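Local coordinates for pectate lyase (Bacillus, PDB 3VMV), which probably cleaves polygalacturonate, the de-esterified chain of pectin, as a secreted pectate lyase of polysaccharide lyase family 1, at residues P4-A8 against K193-H197; G90-G96 against N109-V115; S129-W133 against E163-V167. All blocks are in the same frame, centred on the assembly; numbering follows the deposited sequence.

Contact 1: residues P4-A8 against K193-H197; sequences PQGYA and KITYH
The Tyr7 ring lies with one face over Lys193. Lys193 CA sits 3.5 Å above the ring plane, over its centre. Lys193 CB makes a CH-pi contact with the same ring, 3.6 Å from the centroid and 19° off the normal. The Lys193 chain crosses the tyrosine at about a right angle and then leads away, to a salt bridge with Glu163. Tyr7 CG stands beside its own backbone N (chi1 -83°), which keeps the ring close to the hydroxyl that this N binds. That bond runs from Tyr7 N to Thr195 OG1, 2.9 Å long and fairly straight at 160°. Thr195 OG1 is also bonded to the hydroxyl of Tyr302, so two partners grip this buried oxygen. Gly6, with its positive phi, brings its backbone close by, its CA 3.5 Å from Thr195 OG1. At the far end Gln5 CB approaches His197 NE2 at 3.6 Å. A water lies in the plane of the His197 ring at its edge and joins Gln5 N to His197 NE2, 2.8 Å from each. Thr195 and His197 both turn toward the N-terminal segment, while Ile194 turns away from it. The arrangement is that of an N-terminal segment laid across the outside of a parallel beta-helix, the fold of polysaccharide lyase family 1.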
loop_
_atom_site.group_PDB
_atom_site.type_symbol
_atom_site.label_atom_id
_atom_site.label_comp_id
_atom_site.label_asym_id
_atom_site.label_seq_id
_atom_site.Cartn_x
_atom_site.Cartn_y
_atom_site.Cartn_z
ATOM N N PRO A 4 14.676 0.349 -0.975
ATOM C CA PRO A 4 13.625 -0.588 -1.405
ATOM C C PRO A 4 14.029 -1.456 -2.587
ATOM O O PRO A 4 14.874 -1.043 -3.423
ATOM C CB PRO A 4 12.486 0.331 -1.849
ATOM C CG PRO A 4 13.230 1.587 -2.329
ATOM C CD PRO A 4 14.376 1.742 -1.355
ATOM N N GLN A 5 13.441 -2.651 -2.626
ATOM C CA GLN A 5 13.398 -3.437 -3.848
ATOM C C GLN A 5 12.343 -2.889 -4.788
ATOM O O GLN A 5 11.413 -2.211 -4.355
ATOM C CB GLN A 5 13.050 -4.912 -3.581
ATOM C CG GLN A 5 14.151 -5.733 -2.901
ATOM C CD GLN A 5 14.105 -7.216 -3.323
ATOM O OE1 GLN A 5 13.570 -8.076 -2.613
ATOM N NE2 GLN A 5 14.669 -7.509 -4.476
ATOM N N GLY A 6 12.460 -3.198 -6.082
ATOM C CA GLY A 6 11.342 -2.969 -6.980
ATOM C C GLY A 6 11.198 -1.537 -7.463
ATOM O O GLY A 6 12.157 -0.790 -7.586
ATOM N N TYR A 7 9.965 -1.157 -7.755
ATOM C CA TYR A 7 9.775 0.071 -8.505
ATOM C C TYR A 7 10.239 1.352 -7.774
ATOM O O TYR A 7 10.694 2.286 -8.434
ATOM C CB TYR A 7 8.318 0.193 -8.909
ATOM C CG TYR A 7 7.950 -0.570 -10.159
ATOM C CD1 TYR A 7 8.489 -0.220 -11.398
ATOM C CD2 TYR A 7 7.007 -1.601 -10.111
ATOM C CE1 TYR A 7 8.095 -0.908 -12.562
ATOM C CE2 TYR A 7 6.572 -2.241 -11.248
ATOM C CZ TYR A 7 7.138 -1.901 -12.473
ATOM O OH TYR A 7 6.724 -2.559 -13.613
ATOM N N ALA A 8 10.170 1.417 -6.437
ATOM C CA ALA A 8 10.640 2.622 -5.748
ATOM C C ALA A 8 12.170 2.802 -5.884
ATOM O O ALA A 8 12.683 3.863 -5.601
ATOM C CB ALA A 8 10.185 2.624 -4.271
ATOM N N LYS A 193 3.451 1.328 -12.029
ATOM C CA LYS A 193 4.771 0.927 -11.527
ATOM C C LYS A 193 4.794 0.785 -9.980
ATOM O O LYS A 193 5.422 1.573 -9.216
ATOM C CB LYS A 193 5.876 1.833 -12.073
ATOM C CG LYS A 193 5.931 1.825 -13.606
ATOM C CD LYS A 193 7.109 2.688 -14.026
ATOM C CE LYS A 193 7.055 3.014 -15.500
ATOM N NZ LYS A 193 5.916 3.929 -15.803
ATOM N N ILE A 194 4.043 -0.221 -9.527
ATOM C CA ILE A 194 3.922 -0.546 -8.088
ATOM C C ILE A 194 4.437 -1.970 -7.831
ATOM O O ILE A 194 4.042 -2.895 -8.532
ATOM C CB ILE A 194 2.434 -0.534 -7.670
ATOM C CG1 ILE A 194 1.654 0.593 -8.372
ATOM C CG2 ILE A 194 2.251 -0.549 -6.139
ATOM C CD1 ILE A 194 2.096 2.018 -7.935
ATOM N N THR A 195 5.251 -2.136 -6.794
ATOM C CA THR A 195 5.707 -3.451 -6.340
ATOM C C THR A 195 5.117 -3.715 -4.965
ATOM O O THR A 195 5.228 -2.859 -4.070
ATOM C CB THR A 195 7.242 -3.400 -6.177
ATOM O OG1 THR A 195 7.837 -3.103 -7.440
ATOM C CG2 THR A 195 7.800 -4.743 -5.640
ATOM N N TYR A 196 4.610 -4.926 -4.762
ATOM C CA TYR A 196 4.243 -5.402 -3.442
ATOM C C TYR A 196 5.041 -6.665 -3.166
ATOM O O TYR A 196 4.943 -7.624 -3.924
ATOM C CB TYR A 196 2.764 -5.777 -3.386
ATOM C CG TYR A 196 1.785 -4.671 -3.674
ATOM C CD1 TYR A 196 1.189 -3.960 -2.652
ATOM C CD2 TYR A 196 1.436 -4.350 -4.976
ATOM C CE1 TYR A 196 0.265 -2.941 -2.947
ATOM C CE2 TYR A 196 0.509 -3.325 -5.259
ATOM C CZ TYR A 196 -0.064 -2.651 -4.216
ATOM O OH TYR A 196 -0.965 -1.632 -4.528
ATOM N N HIS A 197 5.804 -6.684 -2.083
ATOM C CA HIS A 197 6.513 -7.914 -1.736
ATOM C C HIS A 197 6.635 -8.123 -0.255
ATOM O O HIS A 197 6.724 -7.186 0.543
ATOM C CB HIS A 197 7.904 -7.982 -2.460
ATOM C CG HIS A 197 8.959 -7.104 -1.873
ATOM N ND1 HIS A 197 9.820 -7.536 -0.880
ATOM C CD2 HIS A 197 9.305 -5.819 -2.137
ATOM C CE1 HIS A 197 10.650 -6.547 -0.569
ATOM N NE2 HIS A 197 10.351 -5.494 -1.314
HETATM O O HOH W 1 11.748 -3.258 -0.439
#

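Contact 2: residues G90-G96 against N109-V115; sequences GEFDGIG and NVSIHHV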
loop_
_atom_site.group_PDB
_atom_site.type_symbol
_atom_site.label_atom_id
_atom_site.label_comp_id
_atom_site.label_asym_id
_atom_site.label_seq_id
_atom_site.Cartn_x
_atom_site.Cartn_y
_atom_site.Cartn_z
ATOM N N GLY A 90 5.112 3.774 17.332
ATOM C CA GLY A 90 4.703 4.665 16.240
ATOM C C GLY A 90 3.322 4.308 15.779
ATOM O O GLY A 90 3.175 3.582 14.821
ATOM N N GLU A 91 2.307 4.833 16.444
ATOM C CA GLU A 91 0.947 4.379 16.222
ATOM C C GLU A 91 0.074 5.548 15.777
ATOM O O GLU A 91 0.166 6.621 16.387
ATOM C CB GLU A 91 0.374 3.781 17.504
ATOM C CG GLU A 91 -1.049 3.289 17.328
ATOM C CD GLU A 91 -1.689 2.787 18.602
ATOM O OE1 GLU A 91 -0.982 2.722 19.636
ATOM O OE2 GLU A 91 -2.911 2.462 18.582
ATOM N N PHE A 92 -0.744 5.318 14.736
ATOM C CA PHE A 92 -1.718 6.301 14.247
ATOM C C PHE A 92 -3.070 5.635 14.447
ATOM O O PHE A 92 -3.414 4.715 13.713
ATOM C CB PHE A 92 -1.495 6.601 12.748
ATOM C CG PHE A 92 -0.206 7.313 12.440
ATOM C CD1 PHE A 92 -0.213 8.639 12.011
ATOM C CD2 PHE A 92 1.005 6.660 12.580
ATOM C CE1 PHE A 92 0.972 9.312 11.733
ATOM C CE2 PHE A 92 2.219 7.349 12.313
ATOM C CZ PHE A 92 2.182 8.657 11.874
ATOM N N ASP A 93 -3.806 6.076 15.462
ATOM C CA ASP A 93 -5.075 5.466 15.847
ATOM C C ASP A 93 -6.204 6.383 15.378
ATOM O O ASP A 93 -6.444 7.459 15.948
ATOM C CB ASP A 93 -5.106 5.280 17.362
ATOM C CG ASP A 93 -6.420 4.676 17.847
ATOM O OD1 ASP A 93 -7.296 4.344 17.006
ATOM O OD2 ASP A 93 -6.567 4.536 19.086
ATOM N N GLY A 94 -6.843 5.977 14.277
ATOM C CA GLY A 94 -7.995 6.721 13.793
ATOM C C GLY A 94 -7.641 7.876 12.902
ATOM O O GLY A 94 -8.535 8.694 12.608
ATOM N N ILE A 95 -6.382 7.974 12.467
ATOM C CA ILE A 95 -5.999 9.074 11.561
ATOM C C ILE A 95 -4.959 8.515 10.626
ATOM O O ILE A 95 -4.059 7.792 11.064
ATOM C CB ILE A 95 -5.474 10.349 12.310
ATOM C CG1 ILE A 95 -5.252 11.467 11.296
ATOM C CG2 ILE A 95 -4.246 10.029 13.169
ATOM C CD1 ILE A 95 -5.065 12.863 11.941
ATOM N N GLY A 96 -5.132 8.820 9.352
ATOM C CA GLY A 96 -4.238 8.337 8.320
ATOM C C GLY A 96 -3.357 9.403 7.729
ATOM O O GLY A 96 -3.427 10.589 8.077
ATOM N N ASN A 109 7.714 1.270 9.738
ATOM C CA ASN A 109 7.587 0.877 11.141
ATOM C C ASN A 109 6.516 1.619 11.946
ATOM O O ASN A 109 6.728 1.942 13.125
ATOM C CB ASN A 109 8.936 0.994 11.876
ATOM C CG ASN A 109 8.972 0.197 13.166
ATOM O OD1 ASN A 109 8.512 -0.959 13.215
ATOM N ND2 ASN A 109 9.515 0.816 14.223
ATOM N N VAL A 110 5.393 1.912 11.301
ATOM C CA VAL A 110 4.245 2.455 12.049
ATOM C C VAL A 110 3.012 1.546 11.941
ATOM O O VAL A 110 2.870 0.769 10.984
ATOM C CB VAL A 110 3.865 3.908 11.551
ATOM C CG1 VAL A 110 5.022 4.852 11.753
ATOM C CG2 VAL A 110 3.427 3.864 10.061
ATOM N N SER A 111 2.097 1.669 12.903
ATOM C CA SER A 111 0.820 0.986 12.824
ATOM C C SER A 111 -0.229 2.044 12.587
ATOM O O SER A 111 -0.242 3.038 13.317
ATOM C CB SER A 111 0.497 0.271 14.125
ATOM O OG SER A 111 1.508 -0.706 14.399
ATOM N N ILE A 112 -1.071 1.853 11.582
ATOM C CA ILE A 112 -2.104 2.853 11.265
ATOM C C ILE A 112 -3.395 2.102 11.158
ATOM O O ILE A 112 -3.509 1.148 10.337
ATOM C CB ILE A 112 -1.815 3.565 9.917
ATOM C CG1 ILE A 112 -0.395 4.169 9.932
ATOM C CG2 ILE A 112 -2.902 4.665 9.677
ATOM C CD1 ILE A 112 -0.071 4.984 8.681
ATOM N N HIS A 113 -4.400 2.502 11.937
ATOM C CA HIS A 113 -5.555 1.647 12.023
ATOM C C HIS A 113 -6.841 2.377 12.415
ATOM O O HIS A 113 -6.837 3.461 12.956
ATOM C CB HIS A 113 -5.264 0.506 13.023
ATOM C CG HIS A 113 -5.068 0.988 14.433
ATOM N ND1 HIS A 113 -6.095 1.023 15.355
ATOM C CD2 HIS A 113 -3.972 1.456 15.080
ATOM C CE1 HIS A 113 -5.642 1.494 16.507
ATOM N NE2 HIS A 113 -4.356 1.771 16.367
ATOM N N HIS A 114 -7.944 1.730 12.054
ATOM C CA HIS A 114 -9.296 2.205 12.350
ATOM C C HIS A 114 -9.465 3.621 11.814
ATOM O O HIS A 114 -10.060 4.474 12.491
ATOM C CB HIS A 114 -9.647 2.112 13.839
ATOM C CG HIS A 114 -9.701 0.706 14.329
ATOM N ND1 HIS A 114 -8.588 0.040 14.804
ATOM C CD2 HIS A 114 -10.720 -0.184 14.360
ATOM C CE1 HIS A 114 -8.936 -1.189 15.156
ATOM N NE2 HIS A 114 -10.228 -1.347 14.912
ATOM N N VAL A 115 -9.012 3.838 10.576
ATOM C CA VAL A 115 -9.117 5.172 9.980
ATOM C C VAL A 115 -10.481 5.315 9.314
ATOM O O VAL A 115 -10.743 4.719 8.276
ATOM C CB VAL A 115 -7.985 5.440 8.988
ATOM C CG1 VAL A 115 -8.018 6.935 8.501
ATOM C CG2 VAL A 115 -6.629 5.188 9.699
HETATM O O HOH W 2 6.096 1.486 15.782
HETATM O O HOH W 3 3.266 0.543 16.142
#
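Glu91 is fully extended, with CG anti to the backbone N (chi1 -180°), and this carries its carboxylate across to His113. The imidazole comes to meet it because His113 CG stands between its own N and carbonyl carbon (chi1 65°). His113 NE2 donates to Glu91 OE2 at 2.7 Å, with the acceptor nearly in the ring plane. The carboxylate oxygen is met on its anti side, 17° out of the carboxylate plane. At the other ring nitrogen, His113 ND1 and His114 ND1 are hydrogen-bonded at 2.7 Å. The imidazole is thus held at both nitrogens, which fixes its rotation. Asp93 CA makes a CH-pi contact over one face, and Asp93 OD1 comes to 3.3 Å from His113 CE1. The Tyr140 ring stacks on His113. Strands 91-93 and 111-113 are parallel neighbours in successive coils of the beta-helix, their axes 4.7 Å apart. Backbone bonds alternate between them, from Ser111 N to Gly90 O, Phe92 N to Ser111 O and His113 N to Phe92 O. Gly94 N to His113 O continues the pattern past the end of strand 91-93. Phe92 and Ile112 point together to the face away from the histidine. They lie side by side, with Phe92 CB 3.9 Å from Ile112 CG1. The Phe92 ring has Val110 CG1 at its edge, 3.8 Å from Phe92 CE2. Ile97 packs against both Phe92 and Ile112.

Contact 3: residues S129-W133 against E163-V167; sequences SKNVW and EYITV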
loop_
_atom_site.group_PDB
_atom_site.type_symbol
_atom_site.label_atom_id
_atom_site.label_comp_id
_atom_site.label_asym_id
_atom_site.label_seq_id
_atom_site.Cartn_x
_atom_site.Cartn_y
_atom_site.Cartn_z
ATOM N N SER A 129 2.352 11.758 -6.805
ATOM C CA SER A 129 3.467 11.389 -5.935
ATOM C C SER A 129 4.330 10.336 -6.638
ATOM O O SER A 129 3.835 9.511 -7.404
ATOM C CB SER A 129 2.939 10.795 -4.640
ATOM O OG SER A 129 2.352 11.794 -3.826
ATOM N N LYS A 130 5.629 10.353 -6.355
ATOM C CA LYS A 130 6.533 9.369 -6.925
ATOM C C LYS A 130 7.621 8.983 -5.939
ATOM O O LYS A 130 8.024 9.802 -5.082
ATOM C CB LYS A 130 7.177 9.923 -8.196
ATOM C CG LYS A 130 6.122 10.078 -9.311
ATOM C CD LYS A 130 6.752 10.409 -10.646
ATOM C CE LYS A 130 5.657 10.680 -11.664
ATOM N NZ LYS A 130 4.337 10.897 -10.992
ATOM N N ASN A 131 8.096 7.742 -6.058
ATOM C CA ASN A 131 9.238 7.236 -5.259
ATOM C C ASN A 131 8.883 7.204 -3.793
ATOM O O ASN A 131 9.327 8.010 -3.021
ATOM C CB ASN A 131 10.533 8.011 -5.537
ATOM C CG ASN A 131 11.089 7.661 -6.890
ATOM O OD1 ASN A 131 11.787 6.638 -7.043
ATOM N ND2 ASN A 131 10.722 8.423 -7.882
ATOM N N VAL A 132 7.992 6.281 -3.464
ATOM C CA VAL A 132 7.468 6.129 -2.142
ATOM C C VAL A 132 7.681 4.694 -1.705
ATOM O O VAL A 132 7.355 3.774 -2.468
ATOM C CB VAL A 132 5.981 6.387 -2.165
ATOM C CG1 VAL A 132 5.360 6.152 -0.799
ATOM C CG2 VAL A 132 5.652 7.815 -2.671
ATOM N N TRP A 133 8.238 4.515 -0.515
ATOM C CA TRP A 133 8.484 3.194 0.052
ATOM C C TRP A 133 7.681 3.064 1.356
ATOM O O TRP A 133 7.900 3.855 2.288
ATOM C CB TRP A 133 9.989 3.076 0.287
ATOM C CG TRP A 133 10.439 1.713 0.750
ATOM C CD1 TRP A 133 9.802 0.528 0.504
ATOM C CD2 TRP A 133 11.643 1.397 1.451
ATOM N NE1 TRP A 133 10.533 -0.525 1.044
ATOM C CE2 TRP A 133 11.658 -0.007 1.641
ATOM C CE3 TRP A 133 12.695 2.177 1.976
ATOM C CZ2 TRP A 133 12.701 -0.660 2.285
ATOM C CZ3 TRP A 133 13.740 1.533 2.609
ATOM C CH2 TRP A 133 13.721 0.134 2.781
ATOM N N GLU A 163 3.395 6.930 -8.882
ATOM C CA GLU A 163 4.253 6.060 -9.690
ATOM C C GLU A 163 5.507 5.748 -8.911
ATOM O O GLU A 163 5.990 6.600 -8.144
ATOM C CB GLU A 163 4.668 6.779 -10.993
ATOM C CG GLU A 163 5.253 5.887 -12.065
ATOM C CD GLU A 163 5.344 6.633 -13.408
ATOM O OE1 GLU A 163 5.160 7.862 -13.399
ATOM O OE2 GLU A 163 5.595 6.011 -14.455
ATOM N N TYR A 164 6.080 4.562 -9.160
ATOM C CA TYR A 164 7.361 4.147 -8.572
ATOM C C TYR A 164 7.205 3.954 -7.072
ATOM O O TYR A 164 7.792 4.682 -6.258
ATOM C CB TYR A 164 8.530 5.137 -8.911
ATOM C CG TYR A 164 8.830 5.246 -10.393
ATOM C CD1 TYR A 164 9.440 4.211 -11.070
ATOM C CD2 TYR A 164 8.497 6.406 -11.102
ATOM C CE1 TYR A 164 9.693 4.306 -12.431
ATOM C CE2 TYR A 164 8.760 6.517 -12.448
ATOM C CZ TYR A 164 9.353 5.461 -13.091
ATOM O OH TYR A 164 9.618 5.551 -14.433
ATOM N N ILE A 165 6.395 2.966 -6.696
ATOM C CA ILE A 165 5.982 2.790 -5.307
ATOM C C ILE A 165 6.283 1.351 -4.915
ATOM O O ILE A 165 5.996 0.439 -5.709
ATOM C CB ILE A 165 4.490 3.056 -5.178
ATOM C CG1 ILE A 165 4.167 4.410 -5.824
ATOM C CG2 ILE A 165 4.048 2.966 -3.694
ATOM C CD1 ILE A 165 2.739 4.805 -5.796
ATOM N N THR A 166 6.892 1.153 -3.739
ATOM C CA THR A 166 7.110 -0.199 -3.212
ATOM C C THR A 166 6.457 -0.331 -1.862
ATOM O O THR A 166 6.684 0.506 -0.991
ATOM C CB THR A 166 8.590 -0.510 -3.099
ATOM O OG1 THR A 166 9.151 -0.635 -4.408
ATOM C CG2 THR A 166 8.825 -1.851 -2.381
ATOM N N VAL A 167 5.670 -1.387 -1.710
ATOM C CA VAL A 167 4.944 -1.701 -0.499
ATOM C C VAL A 167 5.501 -3.054 -0.054
ATOM O O VAL A 167 5.244 -4.079 -0.708
ATOM C CB VAL A 167 3.471 -1.842 -0.843
ATOM C CG1 VAL A 167 2.619 -2.281 0.369
ATOM C CG2 VAL A 167 2.960 -0.489 -1.397
#
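The Trp133 ring turns an edge to the next coil, with Thr166 O in its plane, 3.5 Å from Trp133 CD1. The methyl Thr166 CG2 lies beside it, 3.9 Å from the same CD1. The indole NE1 is bonded to Ser168. The Tyr164 ring receives Lys130 CD at its edge, and the Asn131 amide runs alongside, the two planes 12° apart. Lys130 and Glu163 lie side by side, pointing the same way. Their salt bridge is long, 4.0 Å from Lys130 NZ to Glu163 OE1, and Lys130 CE comes nearer to this oxygen than NZ does. Lys130 NZ is bonded to Asp128 O, and Glu163 OE2 pairs with Lys193. A methionine in place of Lys130 would remove the more distant positive charge near Glu163 and would probably leave Asp128 O without this donor. Parallel pairing runs through the corners at Asn131 and Tyr164. Glu163 N bonds to Ser129 O and Asn131 N to Glu163 O, then Val132 N to Tyr164 O and Thr166 N to Val132 O. On the face away from Trp133, Val132 CB meets Ile165 CG2 at 4.2 Å. With Lys193 paired to OE2 and the Lys130 charge farther off near OE1, the Glu163 carboxylate is likely to stay ionised.

Contacts 1 and 3 are neighbours, their centres 7 Å apart, on the same side of the chain's centre. Strands 165-175 and 192-197 pair in parallel, and contact 3 adds strand 132-135 on the preceding coil. Direct links join them, among them the salt bridge of Lys193 with Glu163 and the bonds of Thr166 OG1 with Gln5 O, a probable one, and Ala8 N. Contact 2 lies 22 Å from contact 1 and 20 Å from contact 3, centre to centre, and touches neither. It pairs two earlier coils. Along the chain contact 2 closes before contact 3 opens, and both are nested within the loop closed by contact 1. Contacts 2 and 3 thus join coils of the beta-helix, while contact 1 lays the N-terminal segment against it.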